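Local structure of amide synthase (Vibrio cholerae, 1L5A) at residues T22-L27 with Y121-H126; Q162-E167 with G265-N270; S358-N363 with L382-Q387. The protein probably forms an amide bond as a stand-alone condensation enzyme of nonribosomal peptide synthesis, on the pathway to vibriobactin. All blocks are in the same frame, centred on the assembly; numbering follows the deposited sequence.

Contact 1. Residues T22-L27 with Y121-H126; sequences TVAHSL and YTRAHH
Val23 and Ala124 bond to each other in both directions through their backbones, Val23 N to Ala124 O at 2.7 Å and Ala124 N to Val23 O at 2.8 Å. Two residues along, His25 and Thr122 repeat the pattern. The alternating pairs, Thr22 with His125, Ala24 with Arg123 and Ser26 with Tyr121, are non-hydrogen-bonded, and the two antiparallel strands approach to 4.6 Å between their axes.

The tightly packed side is the one with Ala24 and Tyr121. Here CE1 of the Tyr121 ring lies 3.8 Å from Ala24 CB, and Thr22 CG2 rests against Arg123 CG at the same separation, with helix 82-94 covering the tyrosine. Asp93 of that helix holds both polar ends: it is hydrogen-bonded to Tyr121 OH and forms a salt bridge with the Arg123 guanidinium. These are inner strands of the mixed sheet of the N-terminal half of a condensation domain, a chloramphenicol acetyltransferase-like fold, and strand 348-356 runs along the other edge of 22-27. The second strand ends in His125-His126, the histidine pair that opens the family's HHxxxDG signature.

The face of Val23, His25 and Thr122 is less closed: helix 131-150 covers it through Met134 and Phe137, but His25, and His126 just past the strand end, are partly exposed and a water enters. It sits 3.1 Å from His25 O, to which it donates, and 2.7 Å from Thr122 OG1. His25 itself turns toward helix 131-150, where ND1 meets Glu138. At the strand end, Val23 keeps CG2 beside its own backbone N (CG1 is anti, chi1 -166°), which sets that methyl against CD2 of His126; the imidazole crosses the valine at about a right angle and meets Phe8 beyond.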
loop_
_atom_site.group_PDB
_atom_site.type_symbol
_atom_site.label_atom_id
_atom_site.label_comp_id
_atom_site.label_asym_id
_atom_site.label_seq_id
_atom_site.Cartn_x
_atom_site.Cartn_y
_atom_site.Cartn_z
ATOM N N THR A 22 -22.323 15.554 -22.958
ATOM C CA THR A 22 -22.570 16.632 -22.015
ATOM C C THR A 22 -23.192 16.073 -20.741
ATOM O O THR A 22 -23.833 15.027 -20.761
ATOM C CB THR A 22 -23.559 17.656 -22.597
ATOM O OG1 THR A 22 -23.014 18.239 -23.789
ATOM C CG2 THR A 22 -23.850 18.741 -21.590
ATOM N N VAL A 23 -22.994 16.771 -19.632
ATOM C CA VAL A 23 -23.580 16.363 -18.362
ATOM C C VAL A 23 -24.269 17.600 -17.787
ATOM O O VAL A 23 -23.624 18.611 -17.482
ATOM C CB VAL A 23 -22.514 15.884 -17.350
ATOM C CG1 VAL A 23 -23.190 15.166 -16.193
ATOM C CG2 VAL A 23 -21.522 14.976 -18.021
ATOM N N ALA A 24 -25.581 17.535 -17.658
ATOM C CA ALA A 24 -26.311 18.666 -17.109
ATOM C C ALA A 24 -27.352 18.224 -16.095
ATOM O O ALA A 24 -28.086 17.248 -16.308
ATOM C CB ALA A 24 -26.979 19.484 -18.240
ATOM N N HIS A 25 -27.388 18.933 -14.972
ATOM C CA HIS A 25 -28.356 18.660 -13.920
ATOM C C HIS A 25 -29.086 19.951 -13.569
ATOM O O HIS A 25 -28.563 21.045 -13.742
ATOM C CB HIS A 25 -27.676 18.136 -12.656
ATOM C CG HIS A 25 -27.193 16.723 -12.749
ATOM N ND1 HIS A 25 -27.146 15.886 -11.655
ATOM C CD2 HIS A 25 -26.712 16.005 -13.793
ATOM C CE1 HIS A 25 -26.658 14.714 -12.019
ATOM N NE2 HIS A 25 -26.386 14.760 -13.311
ATOM N N SER A 26 -30.310 19.828 -13.093
ATOM C CA SER A 26 -31.038 20.998 -12.669
ATOM C C SER A 26 -31.493 20.674 -11.267
ATOM O O SER A 26 -31.900 19.542 -10.971
ATOM C CB SER A 26 -32.237 21.284 -13.573
ATOM O OG SER A 26 -33.251 20.325 -13.400
ATOM N N LEU A 27 -31.378 21.663 -10.392
ATOM C CA LEU A 27 -31.794 21.501 -9.011
ATOM C C LEU A 27 -32.937 22.473 -8.791
ATOM O O LEU A 27 -32.851 23.655 -9.152
ATOM C CB LEU A 27 -30.629 21.812 -8.068
ATOM C CG LEU A 27 -29.414 20.878 -8.154
ATOM C CD1 LEU A 27 -28.374 21.296 -7.122
ATOM C CD2 LEU A 27 -29.852 19.431 -7.922
ATOM N N TYR A 121 -28.956 25.386 -12.380
ATOM C CA TYR A 121 -28.601 24.621 -13.553
ATOM C C TYR A 121 -27.083 24.532 -13.649
ATOM O O TYR A 121 -26.382 25.548 -13.691
ATOM C CB TYR A 121 -29.171 25.292 -14.816
ATOM C CG TYR A 121 -28.682 24.701 -16.116
ATOM C CD1 TYR A 121 -29.107 23.433 -16.549
ATOM C CD2 TYR A 121 -27.792 25.402 -16.918
ATOM C CE1 TYR A 121 -28.646 22.885 -17.768
ATOM C CE2 TYR A 121 -27.326 24.870 -18.131
ATOM C CZ TYR A 121 -27.757 23.617 -18.549
ATOM O OH TYR A 121 -27.290 23.125 -19.748
ATOM N N THR A 122 -26.587 23.302 -13.694
ATOM C CA THR A 122 -25.161 23.041 -13.794
ATOM C C THR A 122 -24.886 22.203 -15.034
ATOM O O THR A 122 -25.528 21.187 -15.240
ATOM C CB THR A 122 -24.696 22.257 -12.578
ATOM O OG1 THR A 122 -25.027 22.999 -11.403
ATOM C CG2 THR A 122 -23.189 22.009 -12.634
ATOM N N ARG A 123 -23.937 22.621 -15.855
ATOM C CA ARG A 123 -23.596 21.857 -17.040
ATOM C C ARG A 123 -22.109 21.778 -17.261
ATOM O O ARG A 123 -21.386 22.763 -17.109
ATOM C CB ARG A 123 -24.182 22.463 -18.300
ATOM C CG ARG A 123 -23.479 21.945 -19.560
ATOM C CD ARG A 123 -23.334 23.027 -20.591
ATOM N NE ARG A 123 -21.944 23.414 -20.770
ATOM C CZ ARG A 123 -21.549 24.531 -21.367
ATOM N NH1 ARG A 123 -22.444 25.386 -21.851
ATOM N NH2 ARG A 123 -20.254 24.799 -21.471
ATOM N N ALA A 124 -21.667 20.603 -17.682
ATOM C CA ALA A 124 -20.265 20.380 -17.961
ATOM C C ALA A 124 -20.151 19.373 -19.087
ATOM O O ALA A 124 -21.118 18.753 -19.483
ATOM C CB ALA A 124 -19.574 19.843 -16.704
ATOM N N HIS A 125 -18.960 19.225 -19.626
ATOM C CA HIS A 125 -18.735 18.228 -20.655
ATOM C C HIS A 125 -18.174 16.993 -19.938
ATOM O O HIS A 125 -17.409 17.105 -18.976
ATOM C CB HIS A 125 -17.737 18.747 -21.674
ATOM C CG HIS A 125 -17.577 17.854 -22.854
ATOM N ND1 HIS A 125 -16.867 16.674 -22.798
ATOM C CD2 HIS A 125 -18.054 17.951 -24.116
ATOM C CE1 HIS A 125 -16.913 16.085 -23.980
ATOM N NE2 HIS A 125 -17.628 16.838 -24.797
ATOM N N HIS A 126 -18.556 15.813 -20.396
ATOM C CA HIS A 126 -18.075 14.589 -19.779
ATOM C C HIS A 126 -16.545 14.497 -19.669
ATOM O O HIS A 126 -16.022 13.690 -18.904
ATOM C CB HIS A 126 -18.590 13.403 -20.574
ATOM C CG HIS A 126 -19.386 12.441 -19.765
ATOM N ND1 HIS A 126 -18.800 11.498 -18.947
ATOM C CD2 HIS A 126 -20.724 12.294 -19.621
ATOM C CE1 HIS A 126 -19.745 10.811 -18.332
ATOM N NE2 HIS A 126 -20.921 11.276 -18.723
HETATM O O HOH W 1 -27.430 21.826 -11.008
#

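Contact 2. Residues Q162-E167 with G265-N270; sequences QSYLEE and GSVAAN
Glu167 holds CG anti to its backbone N (chi1 -170°) and runs extended from there, carrying its carboxylate off helix 161-172 to Ser266 and Val267. On the other side, Ser266 also keeps OG anti to N (chi1 167°), and that hydroxyl faces the carboxylate. The two oxygens of Glu167 divide the work. OE1 takes the backbone N-H of Val267 with its syn lone pair, 3.0 Å from Val267 N to Glu167 OE1 and fairly straight at 163°. OE2 accepts from Ser266 OG, modelled so close that the exact length deserves no weight. Because OE2 also forms a salt bridge with Arg310, the carboxylate is gripped at both oxygens, which would fix its rotation and would be expected to favour the ionised form.

Apolar groups fill in alongside. The valine side chain runs antiparallel to that of Glu167, bringing CG1 of Val267 3.7 Å from Tyr164 CA and to the edge of the Tyr164 ring, near its plane. Further round the ring, Tyr164 CD1 lies 3.8 Å from Ala268 CB, an oblique approach; Leu2 and Met275 also touch this tyrosine.

Ser266 OG appears to accept from Ala268 N as well, although that nitrogen is less surely placed. The pattern is that of an ST turn leading into the 3-10 segment 267-269, within the loop joining strands 255-260 and 277-282, a position consistent with the floor loop of condensation domains.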
loop_
_atom_site.group_PDB
_atom_site.type_symbol
_atom_site.label_atom_id
_atom_site.label_comp_id
_atom_site.label_asym_id
_atom_site.label_seq_id
_atom_site.Cartn_x
_atom_site.Cartn_y
_atom_site.Cartn_z
ATOM N N GLN A 162 -4.207 18.982 -9.526
ATOM C CA GLN A 162 -2.790 18.658 -9.653
ATOM C C GLN A 162 -2.373 17.519 -8.719
ATOM O O GLN A 162 -1.468 16.740 -9.036
ATOM C CB GLN A 162 -1.943 19.902 -9.356
ATOM C CG GLN A 162 -0.427 19.693 -9.475
ATOM C CD GLN A 162 -0.001 19.263 -10.868
ATOM O OE1 GLN A 162 -0.605 19.663 -11.864
ATOM N NE2 GLN A 162 1.055 18.460 -10.946
ATOM N N SER A 163 -3.014 17.418 -7.561
ATOM C CA SER A 163 -2.663 16.336 -6.649
ATOM C C SER A 163 -3.070 15.011 -7.294
ATOM O O SER A 163 -2.364 14.001 -7.154
ATOM C CB SER A 163 -3.363 16.497 -5.299
ATOM O OG SER A 163 -2.839 17.600 -4.579
ATOM N N TYR A 164 -4.207 15.017 -7.994
ATOM C CA TYR A 164 -4.676 13.815 -8.673
ATOM C C TYR A 164 -3.719 13.473 -9.825
ATOM O O TYR A 164 -3.331 12.319 -10.009
ATOM C CB TYR A 164 -6.095 14.012 -9.217
ATOM C CG TYR A 164 -6.558 12.898 -10.123
ATOM C CD1 TYR A 164 -6.817 11.622 -9.619
ATOM C CD2 TYR A 164 -6.640 13.089 -11.500
ATOM C CE1 TYR A 164 -7.132 10.562 -10.468
ATOM C CE2 TYR A 164 -6.954 12.032 -12.360
ATOM C CZ TYR A 164 -7.190 10.771 -11.837
ATOM O OH TYR A 164 -7.418 9.717 -12.687
ATOM N N LEU A 165 -3.315 14.468 -10.598
ATOM C CA LEU A 165 -2.417 14.173 -11.693
ATOM C C LEU A 165 -1.179 13.484 -11.175
ATOM O O LEU A 165 -0.728 12.489 -11.749
ATOM C CB LEU A 165 -2.019 15.443 -12.428
ATOM C CG LEU A 165 -3.166 16.032 -13.225
ATOM C CD1 LEU A 165 -2.619 17.162 -14.057
ATOM C CD2 LEU A 165 -3.804 14.949 -14.113
ATOM N N GLU A 166 -0.627 14.024 -10.095
ATOM C CA GLU A 166 0.570 13.446 -9.501
ATOM C C GLU A 166 0.324 12.002 -9.081
ATOM O O GLU A 166 1.112 11.101 -9.393
ATOM C CB GLU A 166 1.000 14.257 -8.292
ATOM C CG GLU A 166 1.750 15.516 -8.637
ATOM C CD GLU A 166 1.776 16.484 -7.474
ATOM O OE1 GLU A 166 1.438 16.066 -6.328
ATOM O OE2 GLU A 166 2.132 17.657 -7.715
ATOM N N GLU A 167 -0.777 11.781 -8.377
ATOM C CA GLU A 167 -1.097 10.438 -7.942
ATOM C C GLU A 167 -1.203 9.518 -9.175
ATOM O O GLU A 167 -0.588 8.447 -9.208
ATOM C CB GLU A 167 -2.404 10.449 -7.127
ATOM C CG GLU A 167 -2.706 9.147 -6.413
ATOM C CD GLU A 167 -4.089 9.132 -5.826
ATOM O OE1 GLU A 167 -4.263 9.537 -4.662
ATOM O OE2 GLU A 167 -5.023 8.731 -6.547
ATOM N N GLY A 265 -9.956 4.761 -2.274
ATOM C CA GLY A 265 -8.595 4.909 -1.794
ATOM C C GLY A 265 -7.758 5.958 -2.499
ATOM O O GLY A 265 -6.548 5.984 -2.326
ATOM N N SER A 266 -8.385 6.853 -3.261
ATOM C CA SER A 266 -7.634 7.863 -4.000
ATOM C C SER A 266 -7.984 9.306 -3.664
ATOM O O SER A 266 -9.071 9.614 -3.170
ATOM C CB SER A 266 -7.831 7.649 -5.503
ATOM O OG SER A 266 -7.375 8.765 -6.250
ATOM N N VAL A 267 -7.059 10.203 -3.962
ATOM C CA VAL A 267 -7.306 11.606 -3.696
ATOM C C VAL A 267 -8.438 12.091 -4.606
ATOM O O VAL A 267 -9.015 13.154 -4.395
ATOM C CB VAL A 267 -6.024 12.424 -3.916
ATOM C CG1 VAL A 267 -5.707 12.514 -5.399
ATOM C CG2 VAL A 267 -6.164 13.783 -3.255
ATOM N N ALA A 268 -8.769 11.283 -5.606
ATOM C CA ALA A 268 -9.838 11.609 -6.537
ATOM C C ALA A 268 -11.145 11.622 -5.760
ATOM O O ALA A 268 -12.164 12.121 -6.239
ATOM C CB ALA A 268 -9.905 10.558 -7.670
ATOM N N ALA A 269 -11.123 11.059 -4.558
ATOM C CA ALA A 269 -12.334 11.031 -3.751
ATOM C C ALA A 269 -12.661 12.446 -3.312
ATOM O O ALA A 269 -13.761 12.711 -2.829
ATOM C CB ALA A 269 -12.151 10.149 -2.543
ATOM N N ASN A 270 -11.695 13.343 -3.480
ATOM C CA ASN A 270 -11.872 14.738 -3.110
ATOM C C ASN A 270 -11.477 15.645 -4.256
ATOM O O ASN A 270 -10.998 16.749 -4.034
ATOM C CB ASN A 270 -11.016 15.091 -1.894
ATOM C CG ASN A 270 -11.243 14.160 -0.745
ATOM O OD1 ASN A 270 -10.434 13.267 -0.491
ATOM N ND2 ASN A 270 -12.362 14.337 -0.049
#

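Contact 3. Residues S358-N363 with L382-Q387; sequences SAEGIN and LASYPQ
Gly361 and Tyr385 bring their backbones to 4.8 Å between CA atoms, where the chain comes into strand 362-368 and, across from it, leaves strand 374-381 for helix 387-409. Gly361 bends with positive phi (70°), and its N-H points straight at a side chain of the other segment: Gly361 N to Ser384 OG is 3.0 Å, at 174°. Ser384 OG is also hydrogen-bonded to Asp381, so two partners hold the hydroxyl in place.

Next to this polar link lies the hydrophobic one. Tyr385 CG is anti to the backbone N (chi1 -170°), which sends the ring across Ile362. CB of the isoleucine sits over the ring centre, 3.5 Å from the Tyr385 centroid and close to the ring normal, a CH-pi contact. Its branches spread toward different parts of the rim: Ile362 CG2 comes to 3.6 Å from Tyr385 CE1, while Ile362 CD1 lies 3.7 Å from Tyr385 CE2. Pro386 CD covers the opposite face, offset toward the rim, so the ring is sandwiched between its own neighbour in sequence and Ile362. His393 of helix 387-409 also touches both Ile362 and Tyr385.

Pro386 occupies the N-cap position of helix 387-409, and the whole arrangement is a strand-to-helix junction folded back on the entry to the antiparallel hairpin 362-368/374-381, in the C-terminal sheet of the condensation fold.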
loop_
_atom_site.group_PDB
_atom_site.type_symbol
_atom_site.label_atom_id
_atom_site.label_comp_id
_atom_site.label_asym_id
_atom_site.label_seq_id
_atom_site.Cartn_x
_atom_site.Cartn_y
_atom_site.Cartn_z
ATOM N N SER A 358 -24.397 9.538 -24.150
ATOM C CA SER A 358 -25.156 8.877 -25.194
ATOM C C SER A 358 -25.385 7.405 -24.874
ATOM O O SER A 358 -24.486 6.704 -24.396
ATOM C CB SER A 358 -24.423 9.037 -26.528
ATOM O OG SER A 358 -23.027 8.871 -26.343
ATOM N N ALA A 359 -26.605 6.952 -25.140
ATOM C CA ALA A 359 -26.988 5.573 -24.878
ATOM C C ALA A 359 -26.452 4.649 -25.965
ATOM O O ALA A 359 -26.618 4.923 -27.151
ATOM C CB ALA A 359 -28.517 5.468 -24.799
ATOM N N GLU A 360 -25.800 3.564 -25.566
ATOM C CA GLU A 360 -25.274 2.618 -26.535
ATOM C C GLU A 360 -25.606 1.220 -26.015
ATOM O O GLU A 360 -25.379 0.924 -24.849
ATOM C CB GLU A 360 -23.769 2.817 -26.683
ATOM C CG GLU A 360 -23.220 2.465 -28.054
ATOM C CD GLU A 360 -21.779 2.946 -28.255
ATOM O OE1 GLU A 360 -21.525 4.161 -28.062
ATOM O OE2 GLU A 360 -20.907 2.110 -28.607
ATOM N N GLY A 361 -26.165 0.370 -26.870
ATOM C CA GLY A 361 -26.529 -0.967 -26.439
ATOM C C GLY A 361 -27.707 -0.919 -25.482
ATOM O O GLY A 361 -28.580 -0.067 -25.607
ATOM N N ILE A 362 -27.771 -1.854 -24.545
ATOM C CA ILE A 362 -28.847 -1.839 -23.576
ATOM C C ILE A 362 -28.217 -1.534 -22.212
ATOM O O ILE A 362 -27.096 -1.950 -21.918
ATOM C CB ILE A 362 -29.590 -3.174 -23.533
ATOM C CG1 ILE A 362 -30.838 -3.030 -22.649
ATOM C CG2 ILE A 362 -28.668 -4.262 -23.019
ATOM C CD1 ILE A 362 -31.696 -4.252 -22.569
ATOM N N ASN A 363 -28.945 -0.792 -21.390
ATOM C CA ASN A 363 -28.460 -0.361 -20.083
ATOM C C ASN A 363 -29.482 -0.642 -18.963
ATOM O O ASN A 363 -30.678 -0.351 -19.103
ATOM C CB ASN A 363 -28.181 1.138 -20.175
ATOM C CG ASN A 363 -27.428 1.684 -18.982
ATOM O OD1 ASN A 363 -26.219 1.936 -19.061
ATOM N ND2 ASN A 363 -28.136 1.888 -17.869
ATOM N N LEU A 382 -31.958 2.124 -29.839
ATOM C CA LEU A 382 -32.410 1.316 -30.968
ATOM C C LEU A 382 -31.479 1.300 -32.180
ATOM O O LEU A 382 -31.578 0.413 -33.023
ATOM C CB LEU A 382 -33.833 1.729 -31.369
ATOM C CG LEU A 382 -34.818 1.460 -30.218
ATOM C CD1 LEU A 382 -36.257 1.579 -30.689
ATOM C CD2 LEU A 382 -34.574 0.052 -29.678
ATOM N N ALA A 383 -30.555 2.253 -32.243
ATOM C CA ALA A 383 -29.608 2.326 -33.348
ATOM C C ALA A 383 -28.412 1.389 -33.131
ATOM O O ALA A 383 -27.574 1.226 -34.013
ATOM C CB ALA A 383 -29.115 3.755 -33.508
ATOM N N SER A 384 -28.324 0.787 -31.953
ATOM C CA SER A 384 -27.216 -0.120 -31.668
ATOM C C SER A 384 -27.658 -1.276 -30.775
ATOM O O SER A 384 -26.827 -1.943 -30.155
ATOM C CB SER A 384 -26.070 0.633 -30.982
ATOM O OG SER A 384 -26.483 1.140 -29.716
ATOM N N TYR A 385 -28.966 -1.502 -30.692
ATOM C CA TYR A 385 -29.484 -2.586 -29.870
ATOM C C TYR A 385 -30.891 -2.894 -30.356
ATOM O O TYR A 385 -31.720 -2.010 -30.467
ATOM C CB TYR A 385 -29.504 -2.183 -28.399
ATOM C CG TYR A 385 -29.806 -3.345 -27.497
ATOM C CD1 TYR A 385 -28.818 -4.288 -27.186
ATOM C CD2 TYR A 385 -31.095 -3.560 -27.017
ATOM C CE1 TYR A 385 -29.111 -5.423 -26.419
ATOM C CE2 TYR A 385 -31.396 -4.698 -26.253
ATOM C CZ TYR A 385 -30.394 -5.620 -25.963
ATOM O OH TYR A 385 -30.680 -6.735 -25.210
ATOM N N PRO A 386 -31.179 -4.168 -30.652
ATOM C CA PRO A 386 -32.497 -4.589 -31.146
ATOM C C PRO A 386 -33.668 -4.261 -30.238
ATOM O O PRO A 386 -33.691 -4.641 -29.070
ATOM C CB PRO A 386 -32.316 -6.081 -31.360
ATOM C CG PRO A 386 -31.303 -6.435 -30.309
ATOM C CD PRO A 386 -30.309 -5.332 -30.430
ATOM N N GLN A 387 -34.649 -3.560 -30.797
ATOM C CA GLN A 387 -35.825 -3.171 -30.042
ATOM C C GLN A 387 -36.588 -4.308 -29.392
ATOM O O GLN A 387 -37.063 -4.163 -28.271
ATOM C CB GLN A 387 -36.804 -2.379 -30.910
ATOM C CG GLN A 387 -38.124 -2.136 -30.173
ATOM C CD GLN A 387 -39.132 -1.353 -30.973
ATOM O OE1 GLN A 387 -39.340 -1.616 -32.158
ATOM N NE2 GLN A 387 -39.786 -0.393 -30.324
#

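Contacts 1 and 3 are both buried but belong to different sheets: contact 1 pairs neighbouring strands inside the N-terminal one, contact 3 packs a turn against the incoming end of a strand of the C-terminal one. Strand 348-356 connects them along the chain: it lies beside 22-27 and leads on toward 358-363; their nearest atoms are about 6 Å apart. Contact 2, only partly buried and about 34 Å from contact 3 between centres, joins a helix to a loop. The chemistry follows: regular backbone pairing in contact 1, a carboxylate binding a loop in contact 2, and an aromatic face plus one backbone-to-hydroxyl bond in contact 3.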